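PDB 4MK3: glutathione S-transferase from Cupriavidus metallidurans, which binds a sulfinic acid derivative of glutathione and probably catalyses the conjugation of glutathione to electrophilic substrates. Local coordinates for residues S144-Q147 against R148-K152; D195-W198 against R199-H202; R109-V112 against R113-A117. All coordinates share one frame; numbering follows the deposited sequence.

Contact 1 of 3, residues S144-Q147 against R148-K152; sequences SWVQ and RQRSK. With GSF (L-gamma-glutamyl-3-sulfino-L-alanylglycine), chain E.
Q149 lays its amide oxygen over one face of the W145 indole, one helical turn back. OE1 of Q149 stands 3.6 Å from CZ2 of W145, offset toward the rim, with amide and ring planes 49° apart. W145 sends its ring out with CG anti to the backbone N (chi1 177°), while the bend of Q149 at chi2 brings OE1 back over the six-membered ring. A second pair, V146 with R150, runs alongside: CG1 of V146 meets the edge of the R150 guanidinium in its plane, 3.7 Å from NE of R150, whose NH1 goes on to a salt bridge with D195. S151 doubles its hold on the Q147 carbonyl: O of Q147 accepts from N of S151 at 2.9 Å and from OG of S151 at 3.1 Å, the two reaching it from opposite faces of its plane. The ligand face carries R148 and K152. O31 of GSF accepts from NE and NH2 of R148, each 2.8 Å away, and from NZ of K152 at 2.7 Å. Backbone oxygens of V55 and L68 of the second subunit also bond R148 and K152. This i to i+4 basic pair thus completes, across the dimer interface, the glycyl-carboxylate end of a glutathione site.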
loop_
_atom_site.group_PDB
_atom_site.type_symbol
_atom_site.label_atom_id
_atom_site.label_comp_id
_atom_site.label_asym_id
_atom_site.label_seq_id
_atom_site.Cartn_x
_atom_site.Cartn_y
_atom_site.Cartn_z
ATOM N N SER A 144 5.675 -11.124 20.570
ATOM C CA SER A 144 5.275 -11.929 19.424
ATOM C C SER A 144 4.965 -11.070 18.190
ATOM O O SER A 144 5.270 -11.456 17.066
ATOM C CB SER A 144 4.081 -12.823 19.778
ATOM O OG SER A 144 2.950 -12.064 20.172
ATOM N N TRP A 145 4.371 -9.899 18.384
ATOM C CA TRP A 145 4.081 -9.025 17.248
ATOM C C TRP A 145 5.369 -8.529 16.618
ATOM O O TRP A 145 5.514 -8.521 15.397
ATOM C CB TRP A 145 3.239 -7.848 17.732
ATOM C CG TRP A 145 2.900 -6.791 16.716
ATOM C CD1 TRP A 145 3.472 -5.560 16.610
ATOM C CD2 TRP A 145 1.893 -6.852 15.695
ATOM N NE1 TRP A 145 2.878 -4.844 15.606
ATOM C CE2 TRP A 145 1.910 -5.617 15.021
ATOM C CE3 TRP A 145 0.973 -7.824 15.294
ATOM C CZ2 TRP A 145 1.046 -5.331 13.978
ATOM C CZ3 TRP A 145 0.127 -7.543 14.250
ATOM C CH2 TRP A 145 0.168 -6.307 13.601
ATOM N N VAL A 146 6.317 -8.106 17.442
ATOM C CA VAL A 146 7.573 -7.599 16.895
ATOM C C VAL A 146 8.334 -8.722 16.199
ATOM O O VAL A 146 8.942 -8.500 15.163
ATOM C CB VAL A 146 8.447 -6.934 17.974
ATOM C CG1 VAL A 146 9.826 -6.603 17.432
ATOM C CG2 VAL A 146 7.774 -5.667 18.477
ATOM N N GLN A 147 8.291 -9.928 16.747
ATOM C CA GLN A 147 8.973 -11.034 16.097
ATOM C C GLN A 147 8.342 -11.338 14.741
ATOM O O GLN A 147 9.039 -11.627 13.774
ATOM C CB GLN A 147 8.954 -12.281 16.976
ATOM C CG GLN A 147 9.988 -13.337 16.574
ATOM C CD GLN A 147 11.429 -12.951 16.946
ATOM O OE1 GLN A 147 11.976 -11.962 16.445
ATOM N NE2 GLN A 147 12.043 -13.736 17.828
ATOM N N ARG A 148 7.019 -11.261 14.664
ATOM C CA ARG A 148 6.333 -11.449 13.395
ATOM C C ARG A 148 6.820 -10.423 12.377
ATOM O O ARG A 148 7.148 -10.736 11.218
ATOM C CB ARG A 148 4.813 -11.319 13.589
ATOM C CG ARG A 148 3.999 -11.624 12.333
ATOM C CD ARG A 148 2.493 -11.461 12.562
ATOM N NE ARG A 148 1.734 -11.984 11.428
ATOM C CZ ARG A 148 1.413 -13.265 11.252
ATOM N NH1 ARG A 148 1.775 -14.195 12.134
ATOM N NH2 ARG A 148 0.725 -13.620 10.173
ATOM N N GLN A 149 6.845 -9.165 12.774
ATOM C CA GLN A 149 7.278 -8.143 11.838
ATOM C C GLN A 149 8.735 -8.322 11.430
ATOM O O GLN A 149 9.073 -8.147 10.250
ATOM C CB GLN A 149 7.036 -6.739 12.412
ATOM C CG GLN A 149 5.567 -6.455 12.823
ATOM C CD GLN A 149 4.532 -6.753 11.727
ATOM O OE1 GLN A 149 3.424 -7.231 12.009
ATOM N NE2 GLN A 149 4.875 -6.463 10.514
ATOM N N ARG A 150 9.600 -8.658 12.380
ATOM C CA ARG A 150 10.999 -8.865 12.046
ATOM C C ARG A 150 11.168 -10.071 11.125
ATOM O O ARG A 150 12.029 -10.060 10.248
ATOM C CB ARG A 150 11.852 -8.970 13.304
ATOM C CG ARG A 150 12.120 -7.600 13.906
ATOM C CD ARG A 150 12.879 -7.730 15.221
ATOM N NE ARG A 150 13.164 -6.423 15.812
ATOM C CZ ARG A 150 14.297 -5.746 15.641
ATOM N NH1 ARG A 150 15.269 -6.237 14.890
ATOM N NH2 ARG A 150 14.455 -4.564 16.224
ATOM N N SER A 151 10.328 -11.087 11.276
ATOM C CA SER A 151 10.389 -12.229 10.368
ATOM C C SER A 151 9.992 -11.832 8.940
ATOM O O SER A 151 10.546 -12.366 7.985
ATOM C CB SER A 151 9.522 -13.378 10.864
ATOM O OG SER A 151 10.089 -13.946 12.031
ATOM N N LYS A 152 9.056 -10.895 8.780
ATOM C CA LYS A 152 8.667 -10.448 7.455
ATOM C C LYS A 152 9.847 -9.728 6.831
ATOM O O LYS A 152 10.073 -9.833 5.632
ATOM C CB LYS A 152 7.492 -9.475 7.512
ATOM C CG LYS A 152 6.178 -10.101 8.001
ATOM C CD LYS A 152 5.049 -9.055 7.961
ATOM C CE LYS A 152 3.772 -9.528 8.646
ATOM N NZ LYS A 152 3.247 -10.768 8.003
HETATM C CB1 GSF E . -2.442 -5.685 2.742
HETATM C CG1 GSF E . -3.006 -7.097 2.835
HETATM C CD1 GSF E . -3.168 -7.563 4.265
HETATM O OE1 GSF E . -2.730 -6.960 5.225
HETATM C C1 GSF E . -2.767 -5.472 0.290
HETATM O O11 GSF E . -3.088 -6.575 -0.220
HETATM O O12 GSF E . -3.306 -4.417 -0.136
HETATM N N1 GSF E . -1.084 -4.134 1.429
HETATM C CA1 GSF E . -1.754 -5.431 1.404
HETATM N N2 GSF E . -3.881 -8.739 4.445
HETATM C CA2 GSF E . -4.046 -9.296 5.745
HETATM C CB2 GSF E . -5.257 -10.169 5.775
HETATM S SG2 GSF E . -6.776 -9.288 5.851
HETATM O O1S GSF E . -7.762 -10.218 6.428
HETATM O O2S GSF E . -7.143 -8.842 4.475
HETATM C C2 GSF E . -2.932 -10.274 6.048
HETATM O O2 GSF E . -2.610 -11.129 5.227
HETATM N N3 GSF E . -2.308 -10.175 7.286
HETATM C CA3 GSF E . -1.287 -11.119 7.641
HETATM C C3 GSF E . -0.084 -10.448 8.314
HETATM O O31 GSF E . 0.778 -11.192 8.872
HETATM O O32 GSF E . 0.053 -9.206 8.320
#

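Contact 2 of 3, residues D195-W198 against R199-H202; sequences DIAW and RDRH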
loop_
_atom_site.group_PDB
_atom_site.type_symbol
_atom_site.label_atom_id
_atom_site.label_comp_id
_atom_site.label_asym_id
_atom_site.label_seq_id
_atom_site.Cartn_x
_atom_site.Cartn_y
_atom_site.Cartn_z
ATOM N N ASP A 195 21.014 -3.344 13.479
ATOM C CA ASP A 195 21.089 -4.709 14.020
ATOM C C ASP A 195 20.614 -5.803 13.067
ATOM O O ASP A 195 20.895 -6.985 13.286
ATOM C CB ASP A 195 20.260 -4.807 15.306
ATOM C CG ASP A 195 18.823 -4.319 15.117
ATOM O OD1 ASP A 195 18.636 -3.155 14.699
ATOM O OD2 ASP A 195 17.880 -5.097 15.375
ATOM N N ILE A 196 19.867 -5.435 12.034
ATOM C CA ILE A 196 19.433 -6.399 11.039
ATOM C C ILE A 196 20.525 -6.489 9.980
ATOM O O ILE A 196 20.641 -5.635 9.109
ATOM C CB ILE A 196 18.064 -6.010 10.428
ATOM C CG1 ILE A 196 17.000 -6.003 11.533
ATOM C CG2 ILE A 196 17.677 -6.967 9.300
ATOM C CD1 ILE A 196 15.602 -5.558 11.095
ATOM N N ALA A 197 21.331 -7.551 10.065
ATOM C CA ALA A 197 22.591 -7.604 9.341
ATOM C C ALA A 197 22.454 -8.097 7.902
ATOM O O ALA A 197 23.132 -9.047 7.490
ATOM C CB ALA A 197 23.575 -8.474 10.106
ATOM N N TRP A 198 21.608 -7.434 7.119
ATOM C CA TRP A 198 21.362 -7.871 5.756
ATOM C C TRP A 198 22.616 -7.851 4.892
ATOM O O TRP A 198 22.728 -8.620 3.955
ATOM C CB TRP A 198 20.248 -7.048 5.115
ATOM C CG TRP A 198 20.548 -5.585 4.904
ATOM C CD1 TRP A 198 20.244 -4.556 5.752
ATOM C CD2 TRP A 198 21.181 -4.992 3.773
ATOM N NE1 TRP A 198 20.654 -3.367 5.217
ATOM C CE2 TRP A 198 21.221 -3.600 3.994
ATOM C CE3 TRP A 198 21.720 -5.499 2.587
ATOM C CZ2 TRP A 198 21.789 -2.718 3.087
ATOM C CZ3 TRP A 198 22.274 -4.627 1.686
ATOM C CH2 TRP A 198 22.301 -3.244 1.930
ATOM N N ARG A 199 23.552 -6.964 5.199
ATOM C CA ARG A 199 24.769 -6.809 4.387
ATOM C C ARG A 199 25.695 -8.014 4.476
ATOM O O ARG A 199 26.426 -8.319 3.539
ATOM C CB ARG A 199 25.518 -5.549 4.825
ATOM C CG ARG A 199 24.782 -4.278 4.434
ATOM C CD ARG A 199 25.444 -3.044 5.024
ATOM N NE ARG A 199 24.828 -1.872 4.430
ATOM C CZ ARG A 199 25.193 -1.359 3.258
ATOM N NH1 ARG A 199 24.546 -0.308 2.745
ATOM N NH2 ARG A 199 26.225 -1.885 2.602
ATOM N N ASP A 200 25.672 -8.670 5.613
ATOM C CA ASP A 200 26.429 -9.891 5.760
ATOM C C ASP A 200 25.777 -11.017 4.952
ATOM O O ASP A 200 26.493 -11.768 4.283
ATOM C CB ASP A 200 26.563 -10.221 7.239
ATOM C CG ASP A 200 27.395 -9.185 7.981
ATOM O OD1 ASP A 200 28.412 -8.733 7.414
ATOM O OD2 ASP A 200 27.033 -8.821 9.115
ATOM N N ARG A 201 24.437 -11.073 4.955
ATOM C CA ARG A 201 23.639 -12.178 4.401
ATOM C C ARG A 201 23.546 -12.201 2.885
ATOM O O ARG A 201 23.432 -13.276 2.303
ATOM C CB ARG A 201 22.178 -12.110 4.887
ATOM C CG ARG A 201 21.965 -12.113 6.385
ATOM C CD ARG A 201 20.482 -11.859 6.674
ATOM N NE ARG A 201 20.232 -11.523 8.073
ATOM C CZ ARG A 201 19.052 -11.119 8.540
ATOM N NH1 ARG A 201 18.007 -11.017 7.727
ATOM N NH2 ARG A 201 18.914 -10.811 9.823
ATOM N N HIS A 202 23.526 -11.028 2.262
ATOM C CA HIS A 202 23.135 -10.907 0.857
ATOM C C HIS A 202 24.100 -10.042 0.059
ATOM O O HIS A 202 23.849 -8.862 -0.158
ATOM C CB HIS A 202 21.720 -10.338 0.747
ATOM C CG HIS A 202 20.698 -11.067 1.565
ATOM N ND1 HIS A 202 20.363 -12.385 1.341
ATOM C CD2 HIS A 202 19.911 -10.643 2.584
ATOM C CE1 HIS A 202 19.425 -12.748 2.202
ATOM N NE2 HIS A 202 19.144 -11.714 2.974
HETATM O O HOH W 1 23.708 -5.108 7.551
HETATM O O HOH W 2 20.973 -9.967 11.708
#
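I196 reaches R201 through CG2, which lies 4.1 Å from NH2 of R201, the two side chains passing at a slant. A197 follows at the N-cap of the short helix 198-201 and is the centre of an inverse gamma turn, in which N of W198 bonds O of I196 at 2.9 Å. Its CB meets OD2 of D200, and its carbonyl receives only weak bonds from N of D200 and N of R201. Water 2 joins the pieces, accepting from N of A197 and from NH2 of R201. W198 carries the main packing: chi1 of 65° sets its CG between the backbone N and the carbonyl carbon, a position that lays one face of the indole against the start of the R199 chain. CG of R199 sits 3.4 Å from the centroid of the six-membered ring, 3° off the normal, a CH-pi contact. Farther out, CH2 of W198 underlies the centre of the R199 guanidinium, with the planes 45° apart. O of W198 then accepts from N of H202 at 3.0 Å, where the chain leaves helical geometry. Salt bridges to D190 on helix 177-192 and D154 on helix 143-164 hold R199 and R201 respectively, while the W198 indole packs among helices 143-164, 177-192 and 203-212.

Contact 3 of 3, residues R109-V112 against R113-A117; sequences RLEV and RCWEA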
loop_
_atom_site.group_PDB
_atom_site.type_symbol
_atom_site.label_atom_id
_atom_site.label_comp_id
_atom_site.label_asym_id
_atom_site.label_seq_id
_atom_site.Cartn_x
_atom_site.Cartn_y
_atom_site.Cartn_z
ATOM N N ARG A 109 5.445 -3.645 -16.244
ATOM C CA ARG A 109 4.877 -2.810 -15.203
ATOM C C ARG A 109 4.531 -3.653 -13.979
ATOM O O ARG A 109 4.831 -3.274 -12.852
ATOM C CB ARG A 109 3.634 -2.086 -15.735
ATOM C CG ARG A 109 3.070 -1.028 -14.806
ATOM C CD ARG A 109 2.031 -0.189 -15.552
ATOM N NE ARG A 109 1.750 1.075 -14.874
ATOM C CZ ARG A 109 2.292 2.250 -15.195
ATOM N NH1 ARG A 109 3.156 2.358 -16.202
ATOM N NH2 ARG A 109 1.961 3.333 -14.503
ATOM N N LEU A 110 3.910 -4.812 -14.201
ATOM C CA LEU A 110 3.607 -5.732 -13.101
ATOM C C LEU A 110 4.858 -6.036 -12.273
ATOM O O LEU A 110 4.845 -5.987 -11.052
ATOM C CB LEU A 110 3.058 -7.050 -13.668
ATOM C CG LEU A 110 2.920 -8.227 -12.696
ATOM C CD1 LEU A 110 1.944 -7.903 -11.599
ATOM C CD2 LEU A 110 2.488 -9.499 -13.416
ATOM N N GLU A 111 5.930 -6.382 -12.974
ATOM C CA GLU A 111 7.179 -6.745 -12.332
ATOM C C GLU A 111 7.703 -5.608 -11.450
ATOM O O GLU A 111 8.055 -5.808 -10.302
ATOM C CB GLU A 111 8.200 -7.125 -13.403
ATOM C CG GLU A 111 9.544 -7.575 -12.888
ATOM C CD GLU A 111 10.550 -7.781 -14.030
ATOM O OE1 GLU A 111 10.279 -7.336 -15.172
ATOM O OE2 GLU A 111 11.618 -8.384 -13.794
ATOM N N VAL A 112 7.722 -4.401 -11.991
ATOM C CA VAL A 112 8.176 -3.231 -11.252
ATOM C C VAL A 112 7.270 -2.906 -10.077
ATOM O O VAL A 112 7.761 -2.584 -8.994
ATOM C CB VAL A 112 8.315 -2.013 -12.207
ATOM C CG1 VAL A 112 8.461 -0.683 -11.459
ATOM C CG2 VAL A 112 9.493 -2.243 -13.136
ATOM N N ARG A 113 5.958 -2.988 -10.270
ATOM C CA ARG A 113 5.063 -2.658 -9.178
ATOM C C ARG A 113 5.084 -3.719 -8.071
ATOM O O ARG A 113 4.899 -3.384 -6.896
ATOM C CB ARG A 113 3.642 -2.454 -9.698
ATOM C CG ARG A 113 3.428 -1.306 -10.687
ATOM C CD ARG A 113 4.299 -0.085 -10.508
ATOM N NE ARG A 113 4.021 0.750 -9.341
ATOM C CZ ARG A 113 3.104 1.712 -9.279
ATOM N NH1 ARG A 113 2.287 1.930 -10.297
ATOM N NH2 ARG A 113 3.004 2.447 -8.177
ATOM N N CYS A 114 5.336 -4.971 -8.414
ATOM C CA CYS A 114 5.459 -5.988 -7.385
ATOM C C CYS A 114 6.746 -5.791 -6.572
ATOM O O CYS A 114 6.738 -5.904 -5.348
ATOM C CB CYS A 114 5.367 -7.372 -8.010
ATOM S SG CYS A 114 5.434 -8.694 -6.795
ATOM N N TRP A 115 7.842 -5.440 -7.232
ATOM C CA TRP A 115 9.047 -5.053 -6.527
ATOM C C TRP A 115 8.773 -3.909 -5.565
ATOM O O TRP A 115 9.249 -3.910 -4.427
ATOM C CB TRP A 115 10.143 -4.626 -7.498
ATOM C CG TRP A 115 11.014 -5.727 -8.013
ATOM C CD1 TRP A 115 11.002 -6.289 -9.263
ATOM C CD2 TRP A 115 12.052 -6.371 -7.284
ATOM N NE1 TRP A 115 11.972 -7.274 -9.341
ATOM C CE2 TRP A 115 12.635 -7.324 -8.142
ATOM C CE3 TRP A 115 12.557 -6.234 -5.986
ATOM C CZ2 TRP A 115 13.697 -8.139 -7.747
ATOM C CZ3 TRP A 115 13.633 -7.037 -5.604
ATOM C CH2 TRP A 115 14.179 -7.981 -6.477
ATOM N N GLU A 116 8.034 -2.899 -6.009
ATOM C CA GLU A 116 7.715 -1.771 -5.143
ATOM C C GLU A 116 6.893 -2.230 -3.940
ATOM O O GLU A 116 7.132 -1.803 -2.817
ATOM C CB GLU A 116 6.982 -0.684 -5.913
ATOM C CG GLU A 116 6.594 0.515 -5.028
ATOM C CD GLU A 116 5.721 1.543 -5.733
ATOM O OE1 GLU A 116 4.955 1.179 -6.653
ATOM O OE2 GLU A 116 5.808 2.746 -5.394
ATOM N N ALA A 117 5.937 -3.113 -4.171
ATOM C CA ALA A 117 5.124 -3.647 -3.071
ATOM C C ALA A 117 5.974 -4.437 -2.081
ATOM O O ALA A 117 5.723 -4.403 -0.864
ATOM C CB ALA A 117 3.997 -4.480 -3.610
HETATM O O HOH W 3 12.320 -9.131 -11.458
#
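R109 and R113 lie side by side one turn apart, their CG atoms 4.1 Å from each other. N of R113 bonds O of R109 at 2.8 Å. The guanidinium planes stand 82° apart, and NH2 of R109 comes within 4.4 Å of NH1 of R113; E90 of the same chain makes long, weak ion pairs with both, which would probably ease the like charge. E111 and W115 form the second pair, less certain because E111 is modelled in two conformers. In one of them CG of E111 lies 4.1 Å from CD1 of W115, and water 3 bridges the polar ends, donating to OE2 of E111 and accepting from NE1 of W115 at 2.8 Å in the indole plane.

The next shell fixes the R113 head. Bends at chi2 (-33°) and chi3 (-71°) turn it toward E116, which it grips side-on with two nitrogens on one oxygen: NE of R113 is 2.9 Å and NH2 of R113 is 2.8 Å from OE1 of E116, with that oxygen almost in the guanidinium plane. A leucine in place of R113 would probably leave the buried E116 carboxylate short of one of its cationic mates, with OE1 losing both of these donors. The other oxygen, OE2, pairs with K36. E90 of the second subunit salt-bridges R109. Along helix 106-134, V112 and W115 pack on helix 177-192, E116 reaches R86 on helix 85-94, and L110 and C114 face the second subunit.

How the contacts relate
Contact 3 is the buried member, five of its eight touching residues being buried, whereas contacts 1 and 2 are partly buried and lie farther from the chain centre. Contacts 1 and 2 meet directly: NH1 of R150 forms a 2.9 Å salt bridge with OD2 of D195, tying helix 143-164 to the loop before helix 198-201. Contact 3, on helix 106-134, touches neither; its centre is about 24 Å from each of theirs. Contacts 1 and 3 both meet the second subunit, but contact 1 directs its arginine and lysine to a ligand carboxylate, while contact 3 pairs its arginines with glutamates, R113 with E116 in the chain and R109 with E90 of the second subunit. Contact 2 combines arginine-aromatic packing with salt bridges to neighbouring helices.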